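Local atomic coordinates of hypothetical sensory transduction histidine kinase (Methanosarcina mazei, PDB entry 3LI9), a protein that probably acts as a membrane-bound sensor histidine kinase that autophosphorylates a histidine with ATP, this piece being its extracellular double-Cache (PDC-fold) sensor domain. Residues C45-Y50 against V75-E80; G96-S99 against F103-Y106; Y190-S195 against L201-Q206; E221-A226 against V249-E254. All blocks are in the same frame, centred on the assembly; numbering follows the deposited sequence.

Overall arrangement
All four contacts are buried, and they fall into two groups on opposite sides of the domain's centre. Contacts 1 and 2 share the seven-stranded sheet, where strands 74-79 and 105-108 are antiparallel neighbours joined by backbone hydrogen bonds, Y79 with F103 and L77 with P105. Contacts 3 and 4 both reach the four-stranded sheet without touching, their centres about 14 Å apart, whereas the centres of contacts 1 and 4 are about 41 Å apart. Helix-on-sheet contacts 1 and 4 are mainly apolar, each centred on a selenomethionine and a tyrosine. Contacts 2 and 3 join loops to strands and are more polar, using bridging waters, histidines and, in contact 3, direct hydrogen bonds.

Contact 1. Residues C45-Y50 against V75-E80; sequences CTMAEY and VYLGYE
In the PDC fold of this sensor, the long N-terminal helix 13-48 packs against one face of the seven-stranded sheet, and near its C-terminal end M47 makes the whole contact, meeting L77 and Y79 of strand 74-79. M47 is a selenomethionine. Its CG stands beside the backbone N (chi1 -68°) and the chain then bends at its second and third torsions, which brings CG and SE to both L77 and the hydroxyl of Y79. L77 meets it with both methyl branches: CD2 lies 3.7 Å from M47 CG, and CD1 lies 4.0 Å from M47 SE. Y79 meets the same side chain with its hydroxyl, its OH 3.3 Å from M47 CB and 3.6 Å from M47 SE. Both side chains cross that of M47 at roughly a right angle. The one polar link is a water that donates to M47 O at 2.5 Å and also lies 2.5 Å from Y79 OH, both short. M47 O additionally accepts the backbone N of Y50 at 3.2 Å. Around the contact, I157 of strand 148-159 touches both M47 and Y79, while L77 also rests on L43 of the same helix and I62 of helix 55-67. The chemistry is therefore apolar packing with one water-bridged polar link: the selenomethionine packs against the leucine and the tyrosine together, and a single water connects Y79 OH and M47 O.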
loop_
_atom_site.group_PDB
_atom_site.type_symbol
_atom_site.label_atom_id
_atom_site.label_comp_id
_atom_site.label_asym_id
_atom_site.label_seq_id
_atom_site.Cartn_x
_atom_site.Cartn_y
_atom_site.Cartn_z
ATOM N N CYS A 45 14.395 7.886 9.721
ATOM C CA CYS A 45 15.225 8.087 11.006
ATOM C C CYS A 45 16.622 8.534 10.603
ATOM O O CYS A 45 17.210 9.430 11.214
ATOM C CB CYS A 45 15.364 6.778 11.786
ATOM S SG CYS A 45 13.906 6.276 12.583
ATOM N N THR A 46 17.185 7.827 9.627
ATOM C CA THR A 46 18.534 8.088 9.195
ATOM C C THR A 46 18.609 9.507 8.640
ATOM O O THR A 46 19.527 10.252 8.998
ATOM C CB THR A 46 18.932 7.105 8.142
ATOM O OG1 THR A 46 18.789 5.789 8.736
ATOM C CG2 THR A 46 20.350 7.338 7.686
HETATM N N MSE A 47 17.744 9.835 7.677
HETATM C CA MSE A 47 17.787 11.175 7.104
HETATM C C MSE A 47 17.563 12.267 8.115
HETATM O O MSE A 47 18.129 13.387 7.927
HETATM C CB MSE A 47 16.792 11.320 6.004
HETATM C CG MSE A 47 17.076 10.499 4.748
HETATM SE SE MSE A 47 18.830 11.268 3.932
HETATM C CE MSE A 47 19.530 9.862 4.493
ATOM N N ALA A 48 16.780 12.026 9.140
ATOM C CA ALA A 48 16.563 13.000 10.208
ATOM C C ALA A 48 17.879 13.381 10.903
ATOM O O ALA A 48 17.982 14.478 11.418
ATOM C CB ALA A 48 15.488 12.513 11.243
ATOM N N GLU A 49 18.864 12.511 10.912
ATOM C CA GLU A 49 20.168 12.733 11.543
ATOM C C GLU A 49 21.267 13.041 10.572
ATOM O O GLU A 49 22.417 13.150 10.951
ATOM C CB GLU A 49 20.581 11.515 12.402
ATOM C CG GLU A 49 19.576 11.258 13.546
ATOM C CD GLU A 49 19.638 12.255 14.662
ATOM O OE1 GLU A 49 20.621 13.062 14.777
ATOM O OE2 GLU A 49 18.687 12.280 15.451
ATOM N N TYR A 50 20.962 13.113 9.291
ATOM C CA TYR A 50 21.952 13.288 8.255
ATOM C C TYR A 50 22.377 14.750 8.050
ATOM O O TYR A 50 21.960 15.438 7.114
ATOM C CB TYR A 50 21.348 12.799 6.939
ATOM C CG TYR A 50 22.312 12.559 5.840
ATOM C CD1 TYR A 50 23.395 11.695 6.010
ATOM C CD2 TYR A 50 22.150 13.194 4.590
ATOM C CE1 TYR A 50 24.273 11.440 4.926
ATOM C CE2 TYR A 50 22.980 12.915 3.546
ATOM C CZ TYR A 50 24.029 12.051 3.711
ATOM O OH TYR A 50 24.843 11.785 2.638
ATOM N N VAL A 75 12.084 4.234 -4.482
ATOM C CA VAL A 75 12.470 4.698 -3.142
ATOM C C VAL A 75 12.775 6.192 -3.327
ATOM O O VAL A 75 13.381 6.625 -4.318
ATOM C CB VAL A 75 13.777 4.008 -2.621
ATOM C CG1 VAL A 75 14.193 4.522 -1.162
ATOM C CG2 VAL A 75 13.605 2.493 -2.582
ATOM N N TYR A 76 12.298 6.981 -2.352
ATOM C CA TYR A 76 12.382 8.421 -2.571
ATOM C C TYR A 76 12.507 9.219 -1.291
ATOM O O TYR A 76 12.143 8.758 -0.200
ATOM C CB TYR A 76 11.226 8.908 -3.430
ATOM C CG TYR A 76 9.839 8.507 -2.924
ATOM C CD1 TYR A 76 9.183 9.299 -2.015
ATOM C CD2 TYR A 76 9.274 7.259 -3.282
ATOM C CE1 TYR A 76 7.895 8.942 -1.511
ATOM C CE2 TYR A 76 8.040 6.891 -2.795
ATOM C CZ TYR A 76 7.361 7.728 -1.926
ATOM O OH TYR A 76 6.129 7.314 -1.496
ATOM N N LEU A 77 12.949 10.489 -1.460
ATOM C CA LEU A 77 12.974 11.430 -0.357
ATOM C C LEU A 77 12.328 12.716 -0.944
ATOM O O LEU A 77 12.475 13.005 -2.172
ATOM C CB LEU A 77 14.441 11.774 -0.031
ATOM C CG LEU A 77 15.219 10.573 0.539
ATOM C CD1 LEU A 77 16.729 10.961 0.585
ATOM C CD2 LEU A 77 14.726 10.210 1.936
ATOM N N GLY A 78 11.568 13.446 -0.118
ATOM C CA GLY A 78 11.044 14.729 -0.620
ATOM C C GLY A 78 11.155 15.703 0.572
ATOM O O GLY A 78 10.690 15.407 1.631
ATOM N N TYR A 79 11.834 16.842 0.379
ATOM C CA TYR A 79 12.058 17.811 1.466
ATOM C C TYR A 79 11.323 19.151 1.232
ATOM O O TYR A 79 11.035 19.541 0.107
ATOM C CB TYR A 79 13.514 18.113 1.562
ATOM C CG TYR A 79 14.302 17.007 2.258
ATOM C CD1 TYR A 79 14.675 15.845 1.575
ATOM C CD2 TYR A 79 14.675 17.145 3.621
ATOM C CE1 TYR A 79 15.424 14.843 2.259
ATOM C CE2 TYR A 79 15.420 16.137 4.285
ATOM C CZ TYR A 79 15.755 15.012 3.581
ATOM O OH TYR A 79 16.572 14.052 4.221
ATOM N N GLU A 80 10.978 19.767 2.349
ATOM C CA GLU A 80 10.519 21.166 2.352
ATOM C C GLU A 80 11.606 22.058 1.807
ATOM O O GLU A 80 12.781 21.761 1.732
ATOM C CB GLU A 80 10.219 21.567 3.819
ATOM C CG GLU A 80 9.086 20.855 4.465
ATOM C CD GLU A 80 7.735 21.315 3.909
ATOM O OE1 GLU A 80 7.243 22.371 4.350
ATOM O OE2 GLU A 80 7.162 20.625 3.062
HETATM O O HOH W 1 18.001 15.083 6.033
#

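Contact 2. Residues G96-S99 against F103-Y106; sequences GHDS and FVPY
H97 brings the NE2 corner of its imidazole up to the rim of F103, 3.7 Å from CD1 and near the plane of the phenyl ring. The two rings sit obliquely, planes 31° apart and centroids 5.9 Å apart. This joins the long loop between strands 74-79 and 105-108 of the PDC-fold sheet to the residues that lead into the second strand. F103 CG is turned away from its own backbone N (chi1 -162°), and P105 CD sits 3.6 Å above the centre of the ring, so one face is taken by its own segment while the edge meets the histidine. The imidazole is fixed at both nitrogens, ND1 by P95 O and NE2 by R55 NH1; a proton on ND1 would suit both partners. Further along, D98 turns its carboxylate toward V104, with OD2 4.3 Å from CG2. That same oxygen is hydrogen-bonded to Y122 OH and OD1 to T100 OG1, so both carboxylate oxygens have a hydrogen-bond partner. At the other end G96, in a conformation of positive phi (74°), passes close to P105 and turns its carbonyl toward the strand. No direct hydrogen bond joins the segments. Instead, a water donates to G96 O at 2.8 Å and accepts from V104 N, also at 2.8 Å. The oxygen of this water also sits over the centre of one face of the H97 ring.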
loop_
_atom_site.group_PDB
_atom_site.type_symbol
_atom_site.label_atom_id
_atom_site.label_comp_id
_atom_site.label_asym_id
_atom_site.label_seq_id
_atom_site.Cartn_x
_atom_site.Cartn_y
_atom_site.Cartn_z
ATOM N N GLY A 96 17.852 14.898 -11.532
ATOM C CA GLY A 96 16.996 14.429 -10.447
ATOM C C GLY A 96 16.180 15.504 -9.776
ATOM O O GLY A 96 15.480 15.220 -8.816
ATOM N N HIS A 97 16.262 16.760 -10.281
ATOM C CA HIS A 97 15.609 17.924 -9.575
ATOM C C HIS A 97 14.640 18.624 -10.520
ATOM O O HIS A 97 14.668 18.377 -11.766
ATOM C CB HIS A 97 16.716 18.912 -9.178
ATOM C CG HIS A 97 17.545 18.405 -8.027
ATOM N ND1 HIS A 97 18.529 17.447 -8.178
ATOM C CD2 HIS A 97 17.558 18.762 -6.711
ATOM C CE1 HIS A 97 19.128 17.255 -7.007
ATOM N NE2 HIS A 97 18.546 18.007 -6.107
ATOM N N ASP A 98 13.817 19.483 -9.939
ATOM C CA ASP A 98 12.908 20.302 -10.757
ATOM C C ASP A 98 13.262 21.795 -10.568
ATOM O O ASP A 98 14.314 22.147 -10.087
ATOM C CB ASP A 98 11.442 19.957 -10.418
ATOM C CG ASP A 98 11.043 20.359 -9.032
ATOM O OD1 ASP A 98 11.760 21.161 -8.387
ATOM O OD2 ASP A 98 10.022 19.810 -8.554
ATOM N N SER A 99 12.372 22.675 -11.042
ATOM C CA SER A 99 12.775 24.099 -11.084
ATOM C C SER A 99 12.801 24.750 -9.671
ATOM O O SER A 99 13.233 25.887 -9.539
ATOM C CB SER A 99 11.755 24.856 -11.964
ATOM O OG SER A 99 10.523 24.791 -11.274
ATOM N N PHE A 103 15.106 19.171 -2.597
ATOM C CA PHE A 103 15.607 17.762 -2.722
ATOM C C PHE A 103 14.430 16.817 -2.732
ATOM O O PHE A 103 13.854 16.526 -1.697
ATOM C CB PHE A 103 16.559 17.427 -1.556
ATOM C CG PHE A 103 17.435 16.230 -1.800
ATOM C CD1 PHE A 103 18.005 15.982 -3.059
ATOM C CD2 PHE A 103 17.678 15.322 -0.746
ATOM C CE1 PHE A 103 18.824 14.921 -3.264
ATOM C CE2 PHE A 103 18.510 14.195 -0.984
ATOM C CZ PHE A 103 19.078 14.002 -2.247
ATOM N N VAL A 104 14.068 16.343 -3.951
ATOM C CA VAL A 104 12.874 15.512 -4.156
ATOM C C VAL A 104 13.188 14.296 -5.065
ATOM O O VAL A 104 12.444 14.006 -6.012
ATOM C CB VAL A 104 11.679 16.349 -4.714
ATOM C CG1 VAL A 104 11.064 17.271 -3.558
ATOM C CG2 VAL A 104 12.095 17.151 -5.959
ATOM N N PRO A 105 14.292 13.594 -4.786
ATOM C CA PRO A 105 14.694 12.518 -5.734
ATOM C C PRO A 105 13.758 11.284 -5.664
ATOM O O PRO A 105 13.514 10.747 -4.570
ATOM C CB PRO A 105 16.129 12.194 -5.314
ATOM C CG PRO A 105 16.113 12.459 -3.742
ATOM C CD PRO A 105 15.205 13.708 -3.628
ATOM N N TYR A 106 13.299 10.827 -6.838
ATOM C CA TYR A 106 12.443 9.616 -6.928
ATOM C C TYR A 106 13.269 8.599 -7.703
ATOM O O TYR A 106 13.399 8.699 -8.936
ATOM C CB TYR A 106 11.134 9.959 -7.659
ATOM C CG TYR A 106 10.235 8.758 -7.881
ATOM C CD1 TYR A 106 9.933 7.926 -6.840
ATOM C CD2 TYR A 106 9.663 8.499 -9.134
ATOM C CE1 TYR A 106 9.042 6.794 -7.015
ATOM C CE2 TYR A 106 8.819 7.408 -9.304
ATOM C CZ TYR A 106 8.489 6.599 -8.225
ATOM O OH TYR A 106 7.695 5.492 -8.376
HETATM O O HOH W 2 15.769 16.254 -6.183
#

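Contact 3. Residues Y190-S195 against L201-Q206; sequences YAFMVS and LSHPTQ
L201 and S202 run alongside M193 at the outer edge of the four-stranded sheet of the second PDC half, where strand 190-194 is outermost within the chain; the touching parts point 166° apart, nearly antiparallel. Two direct hydrogen bonds tie them. L201 N donates to M193 O at 2.8 Å, and M193 N donates to the side-chain OG of S202 at 3.0 Å, a hydroxyl standing where a strand would offer a carbonyl. S202 OG lies between the backbone N and the carbonyl carbon (chi1 61°), which turns it toward the strand, and it is also 2.7 Å from a water that donates to A191 O. Apolar contacts flank these bonds. At one end L201 CB is 4.1 Å from M193 CB, and V176 of helix 174-180 touches both side chains; L201 also makes van der Waals contacts with the backbone of V194 and S195, through CD1 and CG. At the other end P204 crosses the Y190 side chain at about a right angle, P204 CG 3.7 Å from Y190 CD1. The last group is centred on H203. Its ND1 accepts the backbone N of both T205 and Q206, each tilted out of the ring plane, and W209 meets the imidazole edge-to-face. A second water lies in the plane of that ring, 2.7 Å from H203 NE2 and 2.5 Å from Y190 OH.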
loop_
_atom_site.group_PDB
_atom_site.type_symbol
_atom_site.label_atom_id
_atom_site.label_comp_id
_atom_site.label_asym_id
_atom_site.label_seq_id
_atom_site.Cartn_x
_atom_site.Cartn_y
_atom_site.Cartn_z
ATOM N N TYR A 190 -12.967 -19.299 -2.705
ATOM C CA TYR A 190 -11.787 -18.569 -3.247
ATOM C C TYR A 190 -11.552 -17.385 -2.321
ATOM O O TYR A 190 -12.184 -17.269 -1.265
ATOM C CB TYR A 190 -12.084 -18.084 -4.661
ATOM C CG TYR A 190 -13.280 -17.129 -4.787
ATOM C CD1 TYR A 190 -13.116 -15.735 -4.809
ATOM C CD2 TYR A 190 -14.627 -17.628 -4.936
ATOM C CE1 TYR A 190 -14.194 -14.865 -4.947
ATOM C CE2 TYR A 190 -15.716 -16.739 -5.058
ATOM C CZ TYR A 190 -15.482 -15.382 -5.073
ATOM O OH TYR A 190 -16.527 -14.516 -5.199
ATOM N N ALA A 191 -10.597 -16.514 -2.693
ATOM C CA ALA A 191 -10.183 -15.481 -1.739
ATOM C C ALA A 191 -9.801 -14.282 -2.574
ATOM O O ALA A 191 -9.438 -14.419 -3.765
ATOM C CB ALA A 191 -8.903 -15.956 -1.025
ATOM N N PHE A 192 -9.866 -13.108 -1.967
ATOM C CA PHE A 192 -9.281 -11.892 -2.623
ATOM C C PHE A 192 -8.908 -10.870 -1.526
ATOM O O PHE A 192 -9.311 -11.008 -0.393
ATOM C CB PHE A 192 -10.274 -11.243 -3.637
ATOM C CG PHE A 192 -11.585 -10.855 -3.044
ATOM C CD1 PHE A 192 -11.768 -9.613 -2.400
ATOM C CD2 PHE A 192 -12.654 -11.703 -3.177
ATOM C CE1 PHE A 192 -13.073 -9.252 -1.839
ATOM C CE2 PHE A 192 -13.916 -11.338 -2.643
ATOM C CZ PHE A 192 -14.114 -10.154 -1.991
HETATM N N MSE A 193 -8.098 -9.877 -1.854
HETATM C CA MSE A 193 -7.734 -8.864 -0.871
HETATM C C MSE A 193 -8.345 -7.554 -1.299
HETATM O O MSE A 193 -8.494 -7.302 -2.504
HETATM C CB MSE A 193 -6.192 -8.678 -0.799
HETATM C CG MSE A 193 -5.581 -9.786 -0.132
HETATM SE SE MSE A 193 -5.108 -9.120 1.724
HETATM C CE MSE A 193 -3.633 -8.381 0.905
ATOM N N VAL A 194 -8.694 -6.711 -0.326
ATOM C CA VAL A 194 -9.152 -5.348 -0.614
ATOM C C VAL A 194 -8.374 -4.320 0.185
ATOM O O VAL A 194 -7.791 -4.661 1.241
ATOM C CB VAL A 194 -10.696 -5.131 -0.388
ATOM C CG1 VAL A 194 -11.515 -6.128 -1.310
ATOM C CG2 VAL A 194 -11.072 -5.370 1.074
ATOM N N SER A 195 -8.415 -3.085 -0.275
ATOM C CA SER A 195 -7.785 -2.013 0.484
ATOM C C SER A 195 -8.753 -1.549 1.645
ATOM O O SER A 195 -9.873 -2.079 1.796
ATOM C CB SER A 195 -7.507 -0.829 -0.439
ATOM O OG SER A 195 -8.761 -0.239 -0.789
ATOM N N LEU A 201 -7.784 -5.613 -4.569
ATOM C CA LEU A 201 -6.352 -5.678 -4.907
ATOM C C LEU A 201 -6.082 -6.960 -5.762
ATOM O O LEU A 201 -4.948 -7.176 -6.239
ATOM C CB LEU A 201 -5.498 -5.843 -3.647
ATOM C CG LEU A 201 -5.785 -4.610 -2.720
ATOM C CD1 LEU A 201 -4.908 -4.650 -1.525
ATOM C CD2 LEU A 201 -5.720 -3.266 -3.445
ATOM N N SER A 202 -7.090 -7.859 -5.822
ATOM C CA SER A 202 -6.943 -9.135 -6.563
ATOM C C SER A 202 -8.356 -9.605 -6.878
ATOM O O SER A 202 -9.321 -9.167 -6.228
ATOM C CB SER A 202 -6.281 -10.241 -5.718
ATOM O OG SER A 202 -7.028 -10.581 -4.550
ATOM N N HIS A 203 -8.483 -10.502 -7.848
ATOM C CA HIS A 203 -9.768 -11.253 -8.019
ATOM C C HIS A 203 -9.467 -12.393 -8.966
ATOM O O HIS A 203 -8.733 -12.190 -9.918
ATOM C CB HIS A 203 -10.860 -10.367 -8.594
ATOM C CG HIS A 203 -12.227 -11.002 -8.497
ATOM N ND1 HIS A 203 -12.708 -11.882 -9.461
ATOM C CD2 HIS A 203 -13.187 -10.918 -7.545
ATOM C CE1 HIS A 203 -13.917 -12.292 -9.110
ATOM N NE2 HIS A 203 -14.239 -11.710 -7.960
ATOM N N PRO A 204 -9.980 -13.617 -8.714
ATOM C CA PRO A 204 -9.483 -14.749 -9.493
ATOM C C PRO A 204 -9.934 -14.631 -10.957
ATOM O O PRO A 204 -9.199 -15.100 -11.842
ATOM C CB PRO A 204 -10.196 -15.946 -8.846
ATOM C CG PRO A 204 -10.538 -15.516 -7.438
ATOM C CD PRO A 204 -10.852 -14.035 -7.590
ATOM N N THR A 205 -11.084 -14.020 -11.223
ATOM C CA THR A 205 -11.567 -13.897 -12.634
ATOM C C THR A 205 -11.792 -12.509 -13.187
ATOM O O THR A 205 -11.648 -12.264 -14.415
ATOM C CB THR A 205 -12.883 -14.734 -12.854
ATOM O OG1 THR A 205 -13.833 -14.392 -11.861
ATOM C CG2 THR A 205 -12.580 -16.207 -12.680
ATOM N N GLN A 206 -12.160 -11.569 -12.331
ATOM C CA GLN A 206 -12.492 -10.249 -12.812
ATOM C C GLN A 206 -11.237 -9.340 -12.706
ATOM O O GLN A 206 -11.132 -8.490 -11.803
ATOM C CB GLN A 206 -13.639 -9.653 -11.999
ATOM C CG GLN A 206 -14.939 -10.476 -12.090
ATOM C CD GLN A 206 -15.689 -10.224 -13.395
ATOM O OE1 GLN A 206 -15.305 -9.406 -14.205
ATOM N NE2 GLN A 206 -16.807 -10.857 -13.547
HETATM O O HOH W 3 -16.240 -12.236 -6.264
HETATM O O HOH W 4 -8.036 -12.877 -5.630
#

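Contact 4. Residues E221-A226 against V249-E254; sequences EEIKNA and VIMFYE
A226 sets its methyl obliquely against the CE2 side of the Y253 ring, where helix 221-231 lies on a face of the antiparallel sheet of the second PDC half. The axes of 221-226 and 249-254 run nearly parallel, 8° apart, 10.5 Å at closest approach. This is the tight part: A226 CB is 3.6 Å from CE2 and 3.9 Å from CD2 of Y253. With CG tucked between the backbone N and the carbonyl carbon (chi1 46°), the tyrosine ring reaches alongside the alanine, and Y253 OH lies 4.0 Å from A226 CA. That hydroxyl continues to D229 OD2, one turn further along the helix. The packing is looser toward the start of the helix segment, where M251, a selenomethionine, touches two residues at longer range: SE is 4.2 Å from A226 CB, and CE is 4.3 Å from I223 CG1. On the solvent side, E221 and N225 are exposed, and K224 NZ hydrogen-bonds to F218 O. The interface is thus hydrophobic, with the Y253–D229 hydrogen bond giving the aromatic side chain a polar tether to the helix.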
loop_
_atom_site.group_PDB
_atom_site.type_symbol
_atom_site.label_atom_id
_atom_site.label_comp_id
_atom_site.label_asym_id
_atom_site.label_seq_id
_atom_site.Cartn_x
_atom_site.Cartn_y
_atom_site.Cartn_z
ATOM N N GLU A 221 -26.809 -5.281 0.378
ATOM C CA GLU A 221 -26.723 -4.758 1.709
ATOM C C GLU A 221 -25.561 -5.419 2.493
ATOM O O GLU A 221 -24.785 -4.700 3.118
ATOM C CB GLU A 221 -28.092 -4.968 2.460
ATOM C CG GLU A 221 -28.180 -4.438 3.900
ATOM C CD GLU A 221 -28.170 -2.919 3.921
ATOM O OE1 GLU A 221 -27.523 -2.361 3.028
ATOM O OE2 GLU A 221 -28.841 -2.263 4.776
ATOM N N GLU A 222 -25.467 -6.725 2.484
ATOM C CA GLU A 222 -24.441 -7.369 3.270
ATOM C C GLU A 222 -23.011 -6.971 2.847
ATOM O O GLU A 222 -22.119 -6.941 3.681
ATOM C CB GLU A 222 -24.597 -8.874 3.172
ATOM C CG GLU A 222 -25.863 -9.355 3.898
ATOM C CD GLU A 222 -27.150 -9.116 3.053
ATOM O OE1 GLU A 222 -27.094 -8.607 1.891
ATOM O OE2 GLU A 222 -28.230 -9.462 3.575
ATOM N N ILE A 223 -22.789 -6.770 1.550
ATOM C CA ILE A 223 -21.431 -6.406 1.071
ATOM C C ILE A 223 -21.091 -4.997 1.437
ATOM O O ILE A 223 -19.966 -4.705 1.865
ATOM C CB ILE A 223 -21.305 -6.632 -0.491
ATOM C CG1 ILE A 223 -21.451 -8.087 -0.822
ATOM C CG2 ILE A 223 -19.939 -6.230 -0.942
ATOM C CD1 ILE A 223 -21.369 -8.404 -2.343
ATOM N N LYS A 224 -22.068 -4.081 1.347
ATOM C CA LYS A 224 -21.899 -2.749 1.916
ATOM C C LYS A 224 -21.566 -2.744 3.444
ATOM O O LYS A 224 -20.765 -1.906 3.915
ATOM C CB LYS A 224 -23.170 -1.901 1.660
ATOM C CG LYS A 224 -23.257 -1.464 0.214
ATOM C CD LYS A 224 -24.549 -0.592 0.015
ATOM C CE LYS A 224 -25.042 -0.735 -1.371
ATOM N NZ LYS A 224 -23.934 -0.222 -2.228
ATOM N N ASN A 225 -22.206 -3.618 4.200
ATOM C CA ASN A 225 -21.915 -3.794 5.667
ATOM C C ASN A 225 -20.480 -4.313 5.927
ATOM O O ASN A 225 -19.762 -3.780 6.802
ATOM C CB ASN A 225 -22.924 -4.685 6.349
ATOM C CG ASN A 225 -24.313 -4.028 6.381
ATOM O OD1 ASN A 225 -24.415 -2.792 6.266
ATOM N ND2 ASN A 225 -25.330 -4.823 6.526
ATOM N N ALA A 226 -20.061 -5.238 5.075
ATOM C CA ALA A 226 -18.673 -5.773 5.175
ATOM C C ALA A 226 -17.734 -4.616 4.908
ATOM O O ALA A 226 -16.743 -4.473 5.600
ATOM C CB ALA A 226 -18.443 -6.996 4.199
ATOM N N VAL A 249 -23.593 -17.671 0.143
ATOM C CA VAL A 249 -22.108 -17.712 0.240
ATOM C C VAL A 249 -21.856 -16.891 1.469
ATOM O O VAL A 249 -22.608 -15.973 1.799
ATOM C CB VAL A 249 -21.278 -17.070 -0.981
ATOM C CG1 VAL A 249 -21.348 -17.970 -2.257
ATOM C CG2 VAL A 249 -21.734 -15.684 -1.282
ATOM N N ILE A 250 -20.786 -17.227 2.176
ATOM C CA ILE A 250 -20.420 -16.448 3.324
ATOM C C ILE A 250 -19.107 -15.771 2.952
ATOM O O ILE A 250 -18.246 -16.453 2.404
ATOM C CB ILE A 250 -20.137 -17.377 4.495
ATOM C CG1 ILE A 250 -21.406 -18.208 4.804
ATOM C CG2 ILE A 250 -19.863 -16.553 5.768
ATOM C CD1 ILE A 250 -21.060 -19.444 5.506
HETATM N N MSE A 251 -18.995 -14.487 3.246
HETATM C CA MSE A 251 -17.726 -13.775 2.988
HETATM C C MSE A 251 -17.142 -13.560 4.392
HETATM O O MSE A 251 -17.736 -12.797 5.209
HETATM C CB MSE A 251 -18.083 -12.521 2.214
HETATM C CG MSE A 251 -17.271 -11.331 2.436
HETATM SE SE MSE A 251 -17.828 -9.919 1.188
HETATM C CE MSE A 251 -18.311 -11.007 -0.205
ATOM N N PHE A 252 -15.952 -14.139 4.622
ATOM C CA PHE A 252 -15.212 -13.949 5.849
ATOM C C PHE A 252 -14.125 -12.901 5.594
ATOM O O PHE A 252 -13.405 -13.013 4.573
ATOM C CB PHE A 252 -14.529 -15.187 6.285
ATOM C CG PHE A 252 -15.458 -16.339 6.593
ATOM C CD1 PHE A 252 -15.848 -16.557 7.911
ATOM C CD2 PHE A 252 -15.834 -17.204 5.574
ATOM C CE1 PHE A 252 -16.712 -17.691 8.193
ATOM C CE2 PHE A 252 -16.643 -18.327 5.837
ATOM C CZ PHE A 252 -17.089 -18.533 7.131
ATOM N N TYR A 253 -14.100 -11.853 6.397
ATOM C CA TYR A 253 -13.089 -10.809 6.116
ATOM C C TYR A 253 -12.299 -10.582 7.405
ATOM O O TYR A 253 -12.870 -10.517 8.518
ATOM C CB TYR A 253 -13.680 -9.520 5.607
ATOM C CG TYR A 253 -14.896 -9.025 6.404
ATOM C CD1 TYR A 253 -14.748 -8.143 7.461
ATOM C CD2 TYR A 253 -16.173 -9.560 6.122
ATOM C CE1 TYR A 253 -15.888 -7.713 8.195
ATOM C CE2 TYR A 253 -17.293 -9.163 6.869
ATOM C CZ TYR A 253 -17.164 -8.271 7.858
ATOM O OH TYR A 253 -18.333 -7.939 8.574
ATOM N N GLU A 254 -10.971 -10.428 7.269
ATOM C CA GLU A 254 -10.125 -10.226 8.479
ATOM C C GLU A 254 -9.105 -9.169 8.137
ATOM O O GLU A 254 -8.554 -9.126 7.036
ATOM C CB GLU A 254 -9.416 -11.522 8.889
ATOM C CG GLU A 254 -10.354 -12.566 9.524
ATOM C CD GLU A 254 -10.859 -12.107 10.867
ATOM O OE1 GLU A 254 -10.309 -11.198 11.498
ATOM O OE2 GLU A 254 -11.867 -12.696 11.281
#